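Local coordinates for cell division control protein Cdc48 (Mycobacterium smegmatis, PDB 5E7P) that probably binds and hydrolyses ATP as a two-module AAA ATPase of the Cdc48 family, and carries ADP in both nucleotide pockets, at residues T212-V217 with R305-T310; S311-V316 with G321-A326. One frame throughout, in Å; residues are numbered along the deposited sequence.

Interaction 1 (T212-V217 with R305-T310); sequences TGRHTV and RLRSVT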
loop_
_atom_site.group_PDB
_atom_site.type_symbol
_atom_site.label_atom_id
_atom_site.label_comp_id
_atom_site.label_asym_id
_atom_site.label_seq_id
_atom_site.Cartn_x
_atom_site.Cartn_y
_atom_site.Cartn_z
ATOM N N THR A 212 -18.395 -10.571 18.194
ATOM C CA THR A 212 -17.877 -10.096 16.917
ATOM C C THR A 212 -17.895 -11.206 15.870
ATOM O O THR A 212 -18.122 -12.373 16.191
ATOM C CB THR A 212 -16.436 -9.558 17.059
ATOM O OG1 THR A 212 -15.580 -10.594 17.558
ATOM C CG2 THR A 212 -16.397 -8.374 18.015
ATOM N N GLY A 213 -17.655 -10.834 14.617
ATOM C CA GLY A 213 -17.544 -11.803 13.542
ATOM C C GLY A 213 -18.867 -12.378 13.074
ATOM O O GLY A 213 -18.899 -13.429 12.434
ATOM N N ARG A 214 -19.962 -11.693 13.390
ATOM C CA ARG A 214 -21.283 -12.118 12.940
ATOM C C ARG A 214 -21.790 -11.196 11.831
ATOM O O ARG A 214 -21.395 -10.032 11.753
ATOM C CB ARG A 214 -22.260 -12.168 14.116
ATOM C CG ARG A 214 -21.866 -13.186 15.181
ATOM C CD ARG A 214 -22.074 -12.642 16.588
ATOM N NE ARG A 214 -23.440 -12.830 17.069
ATOM C CZ ARG A 214 -23.801 -13.760 17.948
ATOM N NH1 ARG A 214 -22.893 -14.587 18.449
ATOM N NH2 ARG A 214 -25.066 -13.861 18.332
ATOM N N HIS A 215 -22.659 -11.719 10.971
ATOM C CA HIS A 215 -23.088 -10.973 9.788
ATOM C C HIS A 215 -24.126 -9.898 10.092
ATOM O O HIS A 215 -24.907 -10.016 11.037
ATOM C CB HIS A 215 -23.596 -11.917 8.689
ATOM C CG HIS A 215 -24.887 -12.600 9.019
ATOM N ND1 HIS A 215 -26.115 -11.996 8.849
ATOM C CD2 HIS A 215 -25.141 -13.840 9.502
ATOM C CE1 HIS A 215 -27.068 -12.832 9.218
ATOM N NE2 HIS A 215 -26.504 -13.958 9.617
ATOM N N THR A 216 -24.109 -8.843 9.283
ATOM C CA THR A 216 -25.125 -7.802 9.339
ATOM C C THR A 216 -25.909 -7.804 8.036
ATOM O O THR A 216 -25.394 -8.211 6.996
ATOM C CB THR A 216 -24.507 -6.408 9.551
ATOM O OG1 THR A 216 -23.522 -6.158 8.539
ATOM C CG2 THR A 216 -23.853 -6.321 10.917
ATOM N N VAL A 217 -27.157 -7.358 8.099
ATOM C CA VAL A 217 -27.997 -7.303 6.912
ATOM C C VAL A 217 -28.419 -5.871 6.615
ATOM O O VAL A 217 -28.987 -5.192 7.469
ATOM C CB VAL A 217 -29.257 -8.176 7.068
ATOM C CG1 VAL A 217 -30.113 -8.094 5.819
ATOM C CG2 VAL A 217 -28.873 -9.618 7.355
ATOM N N ARG A 305 -15.865 -19.893 13.639
ATOM C CA ARG A 305 -15.617 -19.248 12.359
ATOM C C ARG A 305 -16.469 -19.893 11.271
ATOM O O ARG A 305 -17.087 -19.204 10.459
ATOM C CB ARG A 305 -14.128 -19.336 12.007
ATOM C CG ARG A 305 -13.766 -18.749 10.660
ATOM C CD ARG A 305 -12.401 -18.078 10.688
ATOM N NE ARG A 305 -11.281 -19.010 10.608
ATOM C CZ ARG A 305 -10.431 -19.245 11.601
ATOM N NH1 ARG A 305 -10.572 -18.622 12.764
ATOM N NH2 ARG A 305 -9.439 -20.103 11.431
ATOM N N LEU A 306 -16.509 -21.221 11.268
ATOM C CA LEU A 306 -17.279 -21.961 10.276
ATOM C C LEU A 306 -18.776 -21.704 10.419
ATOM O O LEU A 306 -19.486 -21.562 9.422
ATOM C CB LEU A 306 -16.994 -23.458 10.389
ATOM C CG LEU A 306 -17.749 -24.362 9.415
ATOM C CD1 LEU A 306 -17.437 -23.984 7.975
ATOM C CD2 LEU A 306 -17.412 -25.821 9.681
ATOM N N ARG A 307 -19.245 -21.643 11.663
ATOM C CA ARG A 307 -20.659 -21.412 11.942
ATOM C C ARG A 307 -21.100 -20.036 11.459
ATOM O O ARG A 307 -22.211 -19.870 10.954
ATOM C CB ARG A 307 -20.949 -21.549 13.439
ATOM C CG ARG A 307 -22.403 -21.286 13.807
ATOM C CD ARG A 307 -22.511 -20.593 15.154
ATOM N NE ARG A 307 -21.532 -19.517 15.286
ATOM C CZ ARG A 307 -21.677 -18.298 14.773
ATOM N NH1 ARG A 307 -20.726 -17.388 14.947
ATOM N NH2 ARG A 307 -22.767 -17.987 14.084
ATOM N N SER A 308 -20.224 -19.051 11.623
ATOM C CA SER A 308 -20.519 -17.683 11.213
ATOM C C SER A 308 -20.713 -17.582 9.697
ATOM O O SER A 308 -21.650 -16.938 9.225
ATOM C CB SER A 308 -19.406 -16.740 11.677
ATOM O OG SER A 308 -19.789 -15.387 11.519
ATOM N N VAL A 309 -19.821 -18.224 8.947
ATOM C CA VAL A 309 -19.910 -18.268 7.490
ATOM C C VAL A 309 -21.161 -19.027 7.055
ATOM O O VAL A 309 -21.852 -18.627 6.120
ATOM C CB VAL A 309 -18.656 -18.937 6.878
ATOM C CG1 VAL A 309 -18.836 -19.171 5.386
ATOM C CG2 VAL A 309 -17.425 -18.091 7.142
ATOM N N THR A 310 -21.450 -20.118 7.756
ATOM C CA THR A 310 -22.611 -20.955 7.470
ATOM C C THR A 310 -23.910 -20.191 7.701
ATOM O O THR A 310 -24.856 -20.302 6.922
ATOM C CB THR A 310 -22.597 -22.220 8.353
ATOM O OG1 THR A 310 -21.367 -22.927 8.149
ATOM C CG2 THR A 310 -23.782 -23.135 8.035
HETATM O O HOH W 1 -22.463 -14.736 10.543
#
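Ser308, the residue most covered in this contact, points its CB from the helix toward 212-217 and gives its hydroxyl to the backbone carbonyl of Gly213. The hydrogen bond from OG to Gly213 O is modelled at 2.3 Å, too short for its length to be trusted. With OG anti to the backbone N (chi1 -169°), the hydroxyl stands out from the helix and meets the passing main chain, and Arg214 CA lies 3.9 Å from the same OG. Gly213 has a positive phi, a conformation that suits glycine, and its N is hydrogen-bonded to Glu296. A water forms a second bridge: it accepts from His215 N at 3.1 Å and donates to Ser308 O at 2.7 Å. The serine thus appears to meet 212-217 by two routes, its hydroxyl and, through the water, its carbonyl.

Beside this polar centre lie two arginines. Arg307 leaves the helix with CG anti to the backbone N (chi1 179°) and then bends at chi3 (44°), which turns its guanidinium toward the aliphatic part of Arg214, NH1 lying 4.4 Å from Arg214 CG in an oblique approach. The guanidinium ends do not pair: Arg214 NH1 and Arg307 NH1 are 5.0 Å apart, and Arg307 NH1 makes a salt bridge with Glu304, which probably tempers the like charges. Arg307 also touches a crystal neighbour, so its pose may owe something to packing.

The contact sets the turn leading into strand 216-218, the antiparallel edge strand of the AAA sheet, against helix 302-319. The polar links both end on main-chain atoms, of Gly213 and His215, consistent with the helix steadying the backbone path here rather than reading side chains.

Interaction 2 (S311-V316 with G321-A326); sequences SAVAAV and GVLFIA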
loop_
_atom_site.group_PDB
_atom_site.type_symbol
_atom_site.label_atom_id
_atom_site.label_comp_id
_atom_site.label_asym_id
_atom_site.label_seq_id
_atom_site.Cartn_x
_atom_site.Cartn_y
_atom_site.Cartn_z
ATOM N N SER A 311 -23.944 -19.410 8.776
ATOM C CA SER A 311 -25.115 -18.616 9.117
ATOM C C SER A 311 -25.340 -17.516 8.086
ATOM O O SER A 311 -26.475 -17.196 7.736
ATOM C CB SER A 311 -24.952 -18.013 10.515
ATOM O OG SER A 311 -26.003 -17.112 10.813
ATOM N N ALA A 312 -24.244 -16.944 7.599
ATOM C CA ALA A 312 -24.306 -15.872 6.613
ATOM C C ALA A 312 -24.767 -16.385 5.254
ATOM O O ALA A 312 -25.511 -15.708 4.545
ATOM C CB ALA A 312 -22.955 -15.192 6.495
ATOM N N VAL A 313 -24.316 -17.582 4.891
ATOM C CA VAL A 313 -24.708 -18.197 3.627
ATOM C C VAL A 313 -26.197 -18.572 3.614
ATOM O O VAL A 313 -26.898 -18.351 2.622
ATOM C CB VAL A 313 -23.834 -19.432 3.313
ATOM C CG1 VAL A 313 -24.440 -20.257 2.184
ATOM C CG2 VAL A 313 -22.419 -18.998 2.964
ATOM N N ALA A 314 -26.679 -19.124 4.723
ATOM C CA ALA A 314 -28.086 -19.500 4.832
ATOM C C ALA A 314 -29.002 -18.275 4.805
ATOM O O ALA A 314 -30.153 -18.358 4.377
ATOM C CB ALA A 314 -28.328 -20.317 6.093
ATOM N N ALA A 315 -28.482 -17.141 5.263
ATOM C CA ALA A 315 -29.257 -15.907 5.307
ATOM C C ALA A 315 -29.381 -15.273 3.923
ATOM O O ALA A 315 -30.430 -14.733 3.569
ATOM C CB ALA A 315 -28.638 -14.926 6.288
ATOM N N VAL A 316 -28.308 -15.341 3.140
ATOM C CA VAL A 316 -28.323 -14.769 1.800
ATOM C C VAL A 316 -29.084 -15.660 0.818
ATOM O O VAL A 316 -29.624 -15.178 -0.175
ATOM C CB VAL A 316 -26.895 -14.480 1.270
ATOM C CG1 VAL A 316 -26.199 -15.765 0.849
ATOM C CG2 VAL A 316 -26.949 -13.491 0.109
ATOM N N GLY A 321 -29.882 -12.116 -2.953
ATOM C CA GLY A 321 -29.141 -10.881 -2.774
ATOM C C GLY A 321 -27.639 -11.065 -2.859
ATOM O O GLY A 321 -27.151 -11.985 -3.516
ATOM N N VAL A 322 -26.902 -10.189 -2.185
ATOM C CA VAL A 322 -25.447 -10.201 -2.264
ATOM C C VAL A 322 -24.788 -10.601 -0.946
ATOM O O VAL A 322 -25.034 -9.988 0.096
ATOM C CB VAL A 322 -24.902 -8.827 -2.692
ATOM C CG1 VAL A 322 -23.391 -8.858 -2.761
ATOM C CG2 VAL A 322 -25.476 -8.430 -4.029
ATOM N N LEU A 323 -23.952 -11.634 -1.000
ATOM C CA LEU A 323 -23.097 -11.988 0.127
ATOM C C LEU A 323 -21.769 -11.263 -0.038
ATOM O O LEU A 323 -21.051 -11.480 -1.015
ATOM C CB LEU A 323 -22.862 -13.500 0.201
ATOM C CG LEU A 323 -22.007 -13.990 1.380
ATOM C CD1 LEU A 323 -22.725 -13.786 2.712
ATOM C CD2 LEU A 323 -21.613 -15.450 1.210
ATOM N N PHE A 324 -21.453 -10.388 0.911
ATOM C CA PHE A 324 -20.243 -9.580 0.822
ATOM C C PHE A 324 -19.305 -9.814 2.002
ATOM O O PHE A 324 -19.684 -9.638 3.161
ATOM C CB PHE A 324 -20.599 -8.091 0.692
ATOM C CG PHE A 324 -19.420 -7.165 0.828
ATOM C CD1 PHE A 324 -18.237 -7.411 0.145
ATOM C CD2 PHE A 324 -19.501 -6.034 1.626
ATOM C CE1 PHE A 324 -17.153 -6.556 0.272
ATOM C CE2 PHE A 324 -18.422 -5.173 1.753
ATOM C CZ PHE A 324 -17.248 -5.434 1.077
ATOM N N ILE A 325 -18.076 -10.217 1.694
ATOM C CA ILE A 325 -17.042 -10.364 2.710
ATOM C C ILE A 325 -15.914 -9.364 2.474
ATOM O O ILE A 325 -15.126 -9.504 1.536
ATOM C CB ILE A 325 -16.471 -11.799 2.756
ATOM C CG1 ILE A 325 -17.583 -12.803 3.056
ATOM C CG2 ILE A 325 -15.389 -11.903 3.811
ATOM C CD1 ILE A 325 -17.119 -14.242 3.078
ATOM N N ALA A 326 -15.850 -8.347 3.326
ATOM C CA ALA A 326 -14.806 -7.338 3.232
ATOM C C ALA A 326 -13.483 -7.899 3.738
ATOM O O ALA A 326 -13.416 -8.450 4.839
ATOM C CB ALA A 326 -15.195 -6.096 4.020
#
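Leu323 projects from the strand into the face of helix 302-319 and overlaps three of its residues. With CG anti to the backbone N (chi1 -178°) the side chain reaches the helix, where its methyls divide between two successive residues: CD1 lies 4.0 Å from Ala312 CB and 3.8 Å from Ala312 O, while CD2 reaches Val313 CG2 at 4.0 Å. Nearer the strand backbone, Val316 CG1 sits 4.1 Å from Leu323 CB, and these two side chains cross at about a right angle. The other valine branch, CG2, is anti to its own backbone N and presses on the strand's main chain, 3.7 Å from Leu323 N and 3.8 Å from Val322 C. No hydrogen bond joins the segments; the contact is buried van der Waals packing, side chain on side chain and side chain on backbone.

The axes of 311-316 and 321-326 run nearly antiparallel (160°), 8.7 Å apart at closest approach, as expected of the helix-to-second-strand step of a beta-alpha-beta crossover: in sequence, helices 294-299 and 302-319 link 289-293 and 321-326, neighbouring parallel strands in the central sheet of the AAA module. By its place in that sheet, 321-326 probably corresponds to the Walker B strand of AAA proteins. The chain turns sharply between the two elements, bringing Val316 and Gly321 within 6.1 Å, CA to CA. Leu352 of helix 344-356 and Phe363 of the next strand also touch Leu323, while Val290 of strand 289-293 packs on both Val316 and Leu323.

In the fold
Both contacts use helix 302-319, interaction 1 on an earlier part and interaction 2 on the following turns, and their centres are 9 Å apart. His215 joins them: its NE2 makes a weak hydrogen bond with Ser311 OG at 3.4 Å, its CD2 lies 3.6 Å from Ala312 CA, and CE1 meets Ala315 CB at 3.9 Å. The helix connects the loop entering edge strand 216-218 with inner strand 321-326 of the same sheet, through polar contacts at one and apolar packing at the other. Interaction 1 is away from the nucleotide sites; in interaction 2, the Val322 side chain lies about 11 Å from that of Ala277, which binds ADP.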